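Local coordinates for protein E1 (Kluyveromyces marxianus, PDB 3VX6) that forms the E2-binding N-terminal domain of Atg7, the E1-like enzyme that activates Atg12 and Atg8 for autophagy and cytoplasm-to-vacuole transport, at residues Gln106-Arg111 / Cys141-Gln146; Ala150-Ile155 / Asn217-Trp222; Ile177-Ser182 / Pro190-Val195. All coordinates share one frame; numbering follows the deposited sequence.

Interaction 1 (Gln106-Arg111 / Cys141-Gln146)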
loop_
_atom_site.group_PDB
_atom_site.type_symbol
_atom_site.label_atom_id
_atom_site.label_comp_id
_atom_site.label_asym_id
_atom_site.label_seq_id
_atom_site.Cartn_x
_atom_site.Cartn_y
_atom_site.Cartn_z
ATOM N N GLN A 106 8.028 7.664 6.263
ATOM C CA GLN A 106 9.367 7.432 6.788
ATOM C C GLN A 106 9.439 6.127 7.559
ATOM O O GLN A 106 10.499 5.495 7.623
ATOM C CB GLN A 106 9.791 8.580 7.709
ATOM C CG GLN A 106 9.936 9.902 6.985
ATOM C CD GLN A 106 10.205 11.073 7.924
ATOM O OE1 GLN A 106 9.498 11.267 8.916
ATOM N NE2 GLN A 106 11.221 11.873 7.599
ATOM N N GLU A 107 8.314 5.728 8.144
ATOM C CA GLU A 107 8.250 4.507 8.930
ATOM C C GLU A 107 8.306 3.298 8.016
ATOM O O GLU A 107 8.962 2.311 8.318
ATOM C CB GLU A 107 6.963 4.472 9.753
ATOM C CG GLU A 107 6.784 5.661 10.676
ATOM C CD GLU A 107 5.364 5.770 11.229
ATOM O OE1 GLU A 107 5.104 6.744 11.967
ATOM O OE2 GLU A 107 4.510 4.891 10.926
ATOM N N LEU A 108 7.604 3.370 6.898
ATOM C CA LEU A 108 7.613 2.266 5.962
ATOM C C LEU A 108 9.034 2.145 5.418
ATOM O O LEU A 108 9.550 1.041 5.252
ATOM C CB LEU A 108 6.597 2.516 4.845
ATOM C CG LEU A 108 5.151 2.606 5.352
ATOM C CD1 LEU A 108 4.268 3.172 4.283
ATOM C CD2 LEU A 108 4.659 1.248 5.795
ATOM N N LEU A 109 9.670 3.284 5.164
ATOM C CA LEU A 109 11.041 3.312 4.673
ATOM C C LEU A 109 11.942 2.509 5.611
ATOM O O LEU A 109 12.643 1.584 5.192
ATOM C CB LEU A 109 11.527 4.753 4.615
ATOM C CG LEU A 109 13.031 4.971 4.499
ATOM C CD1 LEU A 109 13.555 4.304 3.251
ATOM C CD2 LEU A 109 13.314 6.460 4.466
ATOM N N GLN A 110 11.918 2.885 6.885
ATOM C CA GLN A 110 12.699 2.218 7.913
ATOM C C GLN A 110 12.431 0.715 7.858
ATOM O O GLN A 110 13.345 -0.077 7.637
ATOM C CB GLN A 110 12.319 2.766 9.298
ATOM C CG GLN A 110 13.158 2.211 10.445
ATOM C CD GLN A 110 14.640 2.501 10.259
ATOM O OE1 GLN A 110 15.106 3.622 10.489
ATOM N NE2 GLN A 110 15.386 1.495 9.816
ATOM N N ARG A 111 11.172 0.329 8.038
ATOM C CA ARG A 111 10.790 -1.080 8.026
ATOM C C ARG A 111 11.267 -1.857 6.809
ATOM O O ARG A 111 11.658 -3.007 6.931
ATOM C CB ARG A 111 9.272 -1.220 8.184
ATOM C CG ARG A 111 8.818 -0.775 9.552
ATOM C CD ARG A 111 7.361 -1.048 9.865
ATOM N NE ARG A 111 7.150 -0.898 11.305
ATOM C CZ ARG A 111 7.570 -1.777 12.218
ATOM N NH1 ARG A 111 8.212 -2.879 11.841
ATOM N NH2 ARG A 111 7.377 -1.546 13.512
ATOM N N CYS A 141 -5.180 6.527 2.645
ATOM C CA CYS A 141 -3.936 6.740 1.926
ATOM C C CYS A 141 -3.094 5.488 2.072
ATOM O O CYS A 141 -3.161 4.788 3.078
ATOM C CB CYS A 141 -3.159 7.939 2.480
ATOM S SG CYS A 141 -2.193 7.630 3.986
ATOM N N MET A 142 -2.341 5.183 1.031
ATOM C CA MET A 142 -1.434 4.050 1.056
ATOM C C MET A 142 -0.133 4.772 0.739
ATOM O O MET A 142 0.147 5.069 -0.418
ATOM C CB MET A 142 -1.795 3.051 -0.037
ATOM C CG MET A 142 -0.974 1.787 0.019
ATOM S SD MET A 142 -1.502 0.662 -1.235
ATOM C CE MET A 142 -2.655 -0.388 -0.357
ATOM N N PRO A 143 0.665 5.090 1.772
ATOM C CA PRO A 143 1.922 5.799 1.583
ATOM C C PRO A 143 2.811 5.280 0.488
ATOM O O PRO A 143 3.127 4.093 0.404
ATOM C CB PRO A 143 2.569 5.724 2.957
ATOM C CG PRO A 143 1.416 5.736 3.844
ATOM C CD PRO A 143 0.529 4.710 3.180
ATOM N N SER A 144 3.181 6.224 -0.362
ATOM C CA SER A 144 4.044 6.012 -1.503
ATOM C C SER A 144 5.158 7.039 -1.320
ATOM O O SER A 144 4.971 8.231 -1.559
ATOM C CB SER A 144 3.268 6.280 -2.792
ATOM O OG SER A 144 4.159 6.438 -3.879
ATOM N N PHE A 145 6.314 6.578 -0.869
ATOM C CA PHE A 145 7.428 7.480 -0.646
ATOM C C PHE A 145 8.528 7.303 -1.667
ATOM O O PHE A 145 8.597 6.294 -2.368
ATOM C CB PHE A 145 8.007 7.260 0.739
ATOM C CG PHE A 145 8.312 5.828 1.033
ATOM C CD1 PHE A 145 7.324 4.981 1.531
ATOM C CD2 PHE A 145 9.589 5.318 0.810
ATOM C CE1 PHE A 145 7.610 3.649 1.807
ATOM C CE2 PHE A 145 9.882 3.997 1.080
ATOM C CZ PHE A 145 8.896 3.157 1.580
ATOM N N GLN A 146 9.396 8.304 -1.719
ATOM C CA GLN A 146 10.521 8.335 -2.635
ATOM C C GLN A 146 11.421 9.499 -2.250
ATOM O O GLN A 146 11.035 10.365 -1.467
ATOM C CB GLN A 146 10.025 8.560 -4.051
ATOM C CG GLN A 146 9.321 9.885 -4.222
ATOM C CD GLN A 146 9.170 10.259 -5.667
ATOM O OE1 GLN A 146 8.388 9.656 -6.400
ATOM N NE2 GLN A 146 9.931 11.253 -6.096
#
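Pro143 O, on a residue that packs against Leu108, accepts a hydrogen bond from Asn217 ND2. The same ND2 also bonds Ile120 O, and Asn217 OD1 accepts from Phe145 N. The backbone is thus fixed at two points, and CB of Pro143 and of Phe145 points toward segment 106-111. No hydrogen bond crosses between the two segments. Leu108 does most of the touching. Its CD1 reaches Pro143 CB at 3.3 Å, with the two side chains crossing at about a right angle. Leu108 CB meets the Phe145 ring obliquely, at 3.4 Å from Phe145 CE1. CG of Leu108 lies anti to the carbonyl carbon (chi1 -62°), and with an extended chi2 of 166° CD1 reaches the proline ring.

The contact packs helix 97-114 against segment 141-146, on strand 135-144 of a mixed sheet. Tyr124 of strand 123-130 touches both Leu108 and Pro143.

Phe145 CG sits between its backbone N and carbonyl carbon (chi1 51°). The ring is thereby directed at the helix backbone as well as at its side chains. Phe145 CZ comes to 3.7 Å from Leu109 N, and Phe145 CE2 lies 4.0 Å from Leu109 CB. Val221 of helix 215-225 also touches this ring.

Interaction 2 (Ala150-Ile155 / Asn217-Trp222)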
loop_
_atom_site.group_PDB
_atom_site.type_symbol
_atom_site.label_atom_id
_atom_site.label_comp_id
_atom_site.label_asym_id
_atom_site.label_seq_id
_atom_site.Cartn_x
_atom_site.Cartn_y
_atom_site.Cartn_z
ATOM N N ALA A 150 13.058 12.671 -6.878
ATOM C CA ALA A 150 13.328 11.392 -7.503
ATOM C C ALA A 150 12.288 11.100 -8.565
ATOM O O ALA A 150 11.140 11.527 -8.483
ATOM C CB ALA A 150 13.353 10.270 -6.457
ATOM N N THR A 151 12.728 10.381 -9.580
ATOM C CA THR A 151 11.887 9.991 -10.686
ATOM C C THR A 151 12.375 8.593 -11.044
ATOM O O THR A 151 13.449 8.170 -10.592
ATOM C CB THR A 151 12.053 10.972 -11.858
ATOM O OG1 THR A 151 13.277 11.705 -11.697
ATOM C CG2 THR A 151 10.894 11.957 -11.887
ATOM N N TYR A 152 11.591 7.861 -11.829
ATOM C CA TYR A 152 11.975 6.505 -12.187
ATOM C C TYR A 152 11.655 6.193 -13.624
ATOM O O TYR A 152 10.578 6.533 -14.106
ATOM C CB TYR A 152 11.228 5.491 -11.328
ATOM C CG TYR A 152 11.248 5.797 -9.866
ATOM C CD1 TYR A 152 12.158 5.174 -9.027
ATOM C CD2 TYR A 152 10.366 6.732 -9.313
ATOM C CE1 TYR A 152 12.196 5.466 -7.671
ATOM C CE2 TYR A 152 10.403 7.034 -7.952
ATOM C CZ TYR A 152 11.323 6.394 -7.142
ATOM O OH TYR A 152 11.402 6.676 -5.803
ATOM N N GLN A 153 12.598 5.532 -14.290
ATOM C CA GLN A 153 12.437 5.093 -15.666
ATOM C C GLN A 153 12.535 3.584 -15.627
ATOM O O GLN A 153 13.345 3.027 -14.888
ATOM C CB GLN A 153 13.568 5.593 -16.564
ATOM C CG GLN A 153 13.341 6.923 -17.252
ATOM C CD GLN A 153 14.246 7.999 -16.698
ATOM O OE1 GLN A 153 13.835 8.792 -15.851
ATOM N NE2 GLN A 153 15.496 8.020 -17.154
ATOM N N ILE A 154 11.696 2.918 -16.402
ATOM C CA ILE A 154 11.776 1.478 -16.475
ATOM C C ILE A 154 12.779 1.282 -17.592
ATOM O O ILE A 154 12.508 1.620 -18.740
ATOM C CB ILE A 154 10.427 0.826 -16.870
ATOM C CG1 ILE A 154 9.468 0.843 -15.674
ATOM C CG2 ILE A 154 10.651 -0.611 -17.346
ATOM C CD1 ILE A 154 8.135 0.149 -15.942
ATOM N N ILE A 155 13.959 0.783 -17.247
ATOM C CA ILE A 155 14.984 0.535 -18.243
ATOM C C ILE A 155 14.573 -0.649 -19.096
ATOM O O ILE A 155 14.830 -0.677 -20.289
ATOM C CB ILE A 155 16.331 0.229 -17.591
ATOM C CG1 ILE A 155 16.871 1.497 -16.941
ATOM C CG2 ILE A 155 17.303 -0.322 -18.622
ATOM C CD1 ILE A 155 16.868 2.712 -17.865
ATOM N N ASN A 217 8.112 2.638 -2.923
ATOM C CA ASN A 217 8.544 2.148 -1.630
ATOM C C ASN A 217 9.657 1.119 -1.896
ATOM O O ASN A 217 10.800 1.299 -1.472
ATOM C CB ASN A 217 7.356 1.482 -0.925
ATOM C CG ASN A 217 6.181 2.427 -0.751
ATOM O OD1 ASN A 217 6.098 3.463 -1.418
ATOM N ND2 ASN A 217 5.269 2.077 0.143
ATOM N N ILE A 218 9.323 0.058 -2.627
ATOM C CA ILE A 218 10.300 -0.981 -2.935
ATOM C C ILE A 218 11.587 -0.348 -3.453
ATOM O O ILE A 218 12.669 -0.557 -2.889
ATOM C CB ILE A 218 9.749 -1.974 -3.987
ATOM C CG1 ILE A 218 8.456 -2.622 -3.457
ATOM C CG2 ILE A 218 10.818 -3.009 -4.330
ATOM C CD1 ILE A 218 7.682 -3.435 -4.478
ATOM N N LEU A 219 11.461 0.453 -4.504
ATOM C CA LEU A 219 12.619 1.122 -5.073
ATOM C C LEU A 219 13.399 1.909 -4.039
ATOM O O LEU A 219 14.592 1.721 -3.873
ATOM C CB LEU A 219 12.186 2.054 -6.192
ATOM C CG LEU A 219 11.652 1.261 -7.372
ATOM C CD1 LEU A 219 10.927 2.175 -8.335
ATOM C CD2 LEU A 219 12.817 0.554 -8.039
ATOM N N THR A 220 12.721 2.797 -3.338
ATOM C CA THR A 220 13.390 3.609 -2.345
ATOM C C THR A 220 14.131 2.758 -1.307
ATOM O O THR A 220 15.278 3.036 -0.949
ATOM C CB THR A 220 12.371 4.531 -1.653
ATOM O OG1 THR A 220 11.812 5.421 -2.623
ATOM C CG2 THR A 220 13.029 5.337 -0.551
ATOM N N VAL A 221 13.490 1.708 -0.822
ATOM C CA VAL A 221 14.154 0.900 0.179
ATOM C C VAL A 221 15.292 0.081 -0.405
ATOM O O VAL A 221 16.427 0.129 0.060
ATOM C CB VAL A 221 13.173 -0.028 0.868
ATOM C CG1 VAL A 221 13.921 -0.914 1.832
ATOM C CG2 VAL A 221 12.107 0.796 1.580
ATOM N N TRP A 222 14.980 -0.686 -1.426
ATOM C CA TRP A 222 15.980 -1.502 -2.060
ATOM C C TRP A 222 17.207 -0.650 -2.445
ATOM O O TRP A 222 18.346 -1.113 -2.356
ATOM C CB TRP A 222 15.346 -2.141 -3.282
ATOM C CG TRP A 222 16.083 -3.277 -3.834
ATOM C CD1 TRP A 222 17.213 -3.868 -3.328
ATOM C CD2 TRP A 222 15.762 -3.973 -5.031
ATOM N NE1 TRP A 222 17.611 -4.892 -4.152
ATOM C CE2 TRP A 222 16.735 -4.979 -5.206
ATOM C CE3 TRP A 222 14.740 -3.847 -5.977
ATOM C CZ2 TRP A 222 16.720 -5.845 -6.291
ATOM C CZ3 TRP A 222 14.725 -4.707 -7.053
ATOM C CH2 TRP A 222 15.707 -5.696 -7.204
#
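Tyr152 and Leu219 make the apolar part of this contact. The leucine uses one methyl, CD1, which lies 3.3 Å from Tyr152 CD1 and 3.6 Å from Tyr152 CE1. Leu219 CB adds a second touch, 3.7 Å from Tyr152 CE1. The approach to the ring is oblique, and the two side chains slide past each other in opposite directions. Tyr152 CG is anti to the carbonyl carbon (chi1 -48°), and this turns the ring out from the strand over the helix surface.

Strand 151-159 is an outermost strand of a six-stranded mixed sheet, and helix 215-225 packs on that sheet. Leu219 lies between Tyr152 and strand 231-236, where it touches Tyr231 and Ile233. Ile249 of strand 243-250 and Gln146 also touch the tyrosine side chain.

The polar part is at the far end of the tyrosine. Tyr152 OH lies 3.4 Å from Thr220 OG1. The threonine hydroxyl bonds Lys216 O within its own helix, with Phe145 O a weak second acceptor. Exchanging Tyr152 for an alanine removes the ring and would probably open a gap beside Leu219 CD1 and leave Thr220 without its phenol neighbour. The main chain of Tyr152 has backbone hydrogen bonding with Leu9.

Interaction 3 (Ile177-Ser182 / Pro190-Val195)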
loop_
_atom_site.group_PDB
_atom_site.type_symbol
_atom_site.label_atom_id
_atom_site.label_comp_id
_atom_site.label_asym_id
_atom_site.label_seq_id
_atom_site.Cartn_x
_atom_site.Cartn_y
_atom_site.Cartn_z
ATOM N N ILE A 177 5.291 -9.378 -1.704
ATOM C CA ILE A 177 6.598 -8.938 -2.175
ATOM C C ILE A 177 7.655 -9.959 -1.733
ATOM O O ILE A 177 7.674 -10.404 -0.582
ATOM C CB ILE A 177 7.011 -7.566 -1.603
ATOM C CG1 ILE A 177 6.116 -6.456 -2.143
ATOM C CG2 ILE A 177 8.455 -7.261 -2.007
ATOM C CD1 ILE A 177 6.489 -5.079 -1.611
ATOM N N ALA A 178 8.518 -10.345 -2.657
ATOM C CA ALA A 178 9.577 -11.293 -2.354
ATOM C C ALA A 178 10.749 -10.946 -3.259
ATOM O O ALA A 178 10.711 -9.949 -3.985
ATOM C CB ALA A 178 9.104 -12.727 -2.614
ATOM N N CYS A 179 11.802 -11.741 -3.203
ATOM C CA CYS A 179 12.932 -11.489 -4.066
ATOM C C CYS A 179 13.393 -12.827 -4.592
ATOM O O CYS A 179 12.882 -13.872 -4.191
ATOM C CB CYS A 179 14.062 -10.770 -3.318
ATOM S SG CYS A 179 14.974 -11.747 -2.108
ATOM N N VAL A 180 14.338 -12.797 -5.520
ATOM C CA VAL A 180 14.843 -14.028 -6.090
ATOM C C VAL A 180 16.346 -14.072 -5.869
ATOM O O VAL A 180 17.046 -13.089 -6.105
ATOM C CB VAL A 180 14.519 -14.108 -7.583
ATOM C CG1 VAL A 180 14.750 -15.518 -8.078
ATOM C CG2 VAL A 180 13.077 -13.693 -7.826
ATOM N N ILE A 181 16.828 -15.204 -5.368
ATOM C CA ILE A 181 18.249 -15.394 -5.104
ATOM C C ILE A 181 18.653 -16.743 -5.671
ATOM O O ILE A 181 18.290 -17.795 -5.140
ATOM C CB ILE A 181 18.554 -15.379 -3.602
ATOM C CG1 ILE A 181 18.073 -14.066 -2.988
ATOM C CG2 ILE A 181 20.050 -15.566 -3.380
ATOM C CD1 ILE A 181 18.561 -13.849 -1.588
ATOM N N SER A 182 19.398 -16.707 -6.763
ATOM C CA SER A 182 19.832 -17.929 -7.416
ATOM C C SER A 182 18.639 -18.704 -7.954
ATOM O O SER A 182 18.590 -19.928 -7.853
ATOM C CB SER A 182 20.629 -18.811 -6.453
ATOM O OG SER A 182 21.842 -18.184 -6.074
ATOM N N PRO A 190 16.823 -7.649 4.011
ATOM C CA PRO A 190 17.947 -6.819 3.577
ATOM C C PRO A 190 19.119 -7.572 2.954
ATOM O O PRO A 190 19.507 -7.275 1.816
ATOM C CB PRO A 190 18.336 -6.067 4.851
ATOM C CG PRO A 190 17.021 -5.915 5.561
ATOM C CD PRO A 190 16.418 -7.303 5.382
ATOM N N ASP A 191 19.692 -8.533 3.677
ATOM C CA ASP A 191 20.824 -9.276 3.126
ATOM C C ASP A 191 20.465 -9.996 1.829
ATOM O O ASP A 191 21.313 -10.165 0.949
ATOM C CB ASP A 191 21.387 -10.258 4.150
ATOM C CG ASP A 191 22.071 -9.554 5.315
ATOM O OD1 ASP A 191 22.615 -8.438 5.137
ATOM O OD2 ASP A 191 22.079 -10.132 6.420
ATOM N N ASN A 192 19.210 -10.417 1.712
ATOM C CA ASN A 192 18.743 -11.071 0.501
ATOM C C ASN A 192 18.635 -10.028 -0.580
ATOM O O ASN A 192 18.982 -10.278 -1.734
ATOM C CB ASN A 192 17.376 -11.701 0.709
ATOM C CG ASN A 192 17.469 -13.061 1.322
ATOM O OD1 ASN A 192 18.568 -13.560 1.568
ATOM N ND2 ASN A 192 16.321 -13.681 1.572
ATOM N N LEU A 193 18.160 -8.847 -0.199
ATOM C CA LEU A 193 18.006 -7.763 -1.160
ATOM C C LEU A 193 19.351 -7.276 -1.657
ATOM O O LEU A 193 19.456 -6.820 -2.788
ATOM C CB LEU A 193 17.204 -6.609 -0.552
ATOM C CG LEU A 193 15.725 -6.971 -0.399
ATOM C CD1 LEU A 193 15.037 -5.998 0.543
ATOM C CD2 LEU A 193 15.067 -6.987 -1.766
ATOM N N LYS A 194 20.379 -7.391 -0.825
ATOM C CA LYS A 194 21.716 -6.972 -1.225
ATOM C C LYS A 194 22.316 -7.897 -2.275
ATOM O O LYS A 194 23.195 -7.476 -3.032
ATOM C CB LYS A 194 22.646 -6.918 -0.019
ATOM C CG LYS A 194 22.340 -5.768 0.913
ATOM C CD LYS A 194 23.246 -5.763 2.121
ATOM C CE LYS A 194 22.952 -4.552 2.998
ATOM N NZ LYS A 194 23.728 -4.580 4.276
ATOM N N VAL A 195 21.832 -9.141 -2.335
ATOM C CA VAL A 195 22.347 -10.126 -3.285
ATOM C C VAL A 195 21.314 -10.702 -4.253
ATOM O O VAL A 195 21.671 -11.422 -5.183
ATOM C CB VAL A 195 23.014 -11.325 -2.550
ATOM C CG1 VAL A 195 23.948 -10.815 -1.462
ATOM C CG2 VAL A 195 21.953 -12.242 -1.956
#
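Asn192 is the first residue of helix 190-195 to meet strand 177-181, and it touches both Cys179 and Ile181. Its CB packs on Cys179 SG at 3.7 Å. The flat amide then lies across the end of Ile181, and the two side chains cross at about a right angle. Ile181 CD1 sits over a face of this amide, not at its rim, with CG and OD1 of Asn192 each 3.2 Å away. The asparagine side chain leaves the helix with CG anti to the carbonyl carbon; chi1 of -84° and chi2 of -2° together turn that face to the methyl. Its ND2 donates to Lys187 O, a bond that fixes the rotation of the amide.

Leu193 comes next. Its CB points away from the strand, but the end of the side chain turns back, and Leu193 CD2 reaches Cys179 CB at 4.2 Å. The same leucine also packs on Val199 of strand 198-202, Leu225 of helix 215-225 and Leu117. Its carbonyl oxygen accepts a hydrogen bond from Trp222 NE1.

Val195 completes the row. Its CG2 meets Ile181 CD1 at 3.8 Å, at the more open end of the contact.

The short helix joins strand 184-186 to strand 198-202. It passes over one face of the mixed sheet to which both belong. Its axis comes within 8.1 Å of that of strand 177-181, at an angle of 52°.

No hydrogen bond links the two segments. Their hold on each other comes from methyl, methylene and sulfur surfaces, and the one amide involved offers its flat side while its N-H group is used by Lys187. The fit therefore depends on shape more than on charge or polar pairing.

Overall arrangement
Helix 215-225 ties the three contacts together. Interactions 1 and 2 have centres 13 Å apart and meet at Asn217 (Asn217 ND2 to Pro143 O, 3.0 Å). Interactions 2 and 3 have centres 16 Å apart. They meet at the next residue, where Ile218 CD1 packs on Ile177 CD1 at 3.5 Å, and again where Trp222 NE1 lies 3.0 Å from Leu193 O. Both reach the same mixed sheet. Interaction 3 is nested in the chain loop that interaction 2 closes. Interactions 1 and 3 do not touch: their centres are 20 Å apart and their nearest atoms about 6 Å. Strand 135-144 of interaction 1 belongs to a different mixed sheet, and helix 215-225 touches residues of both.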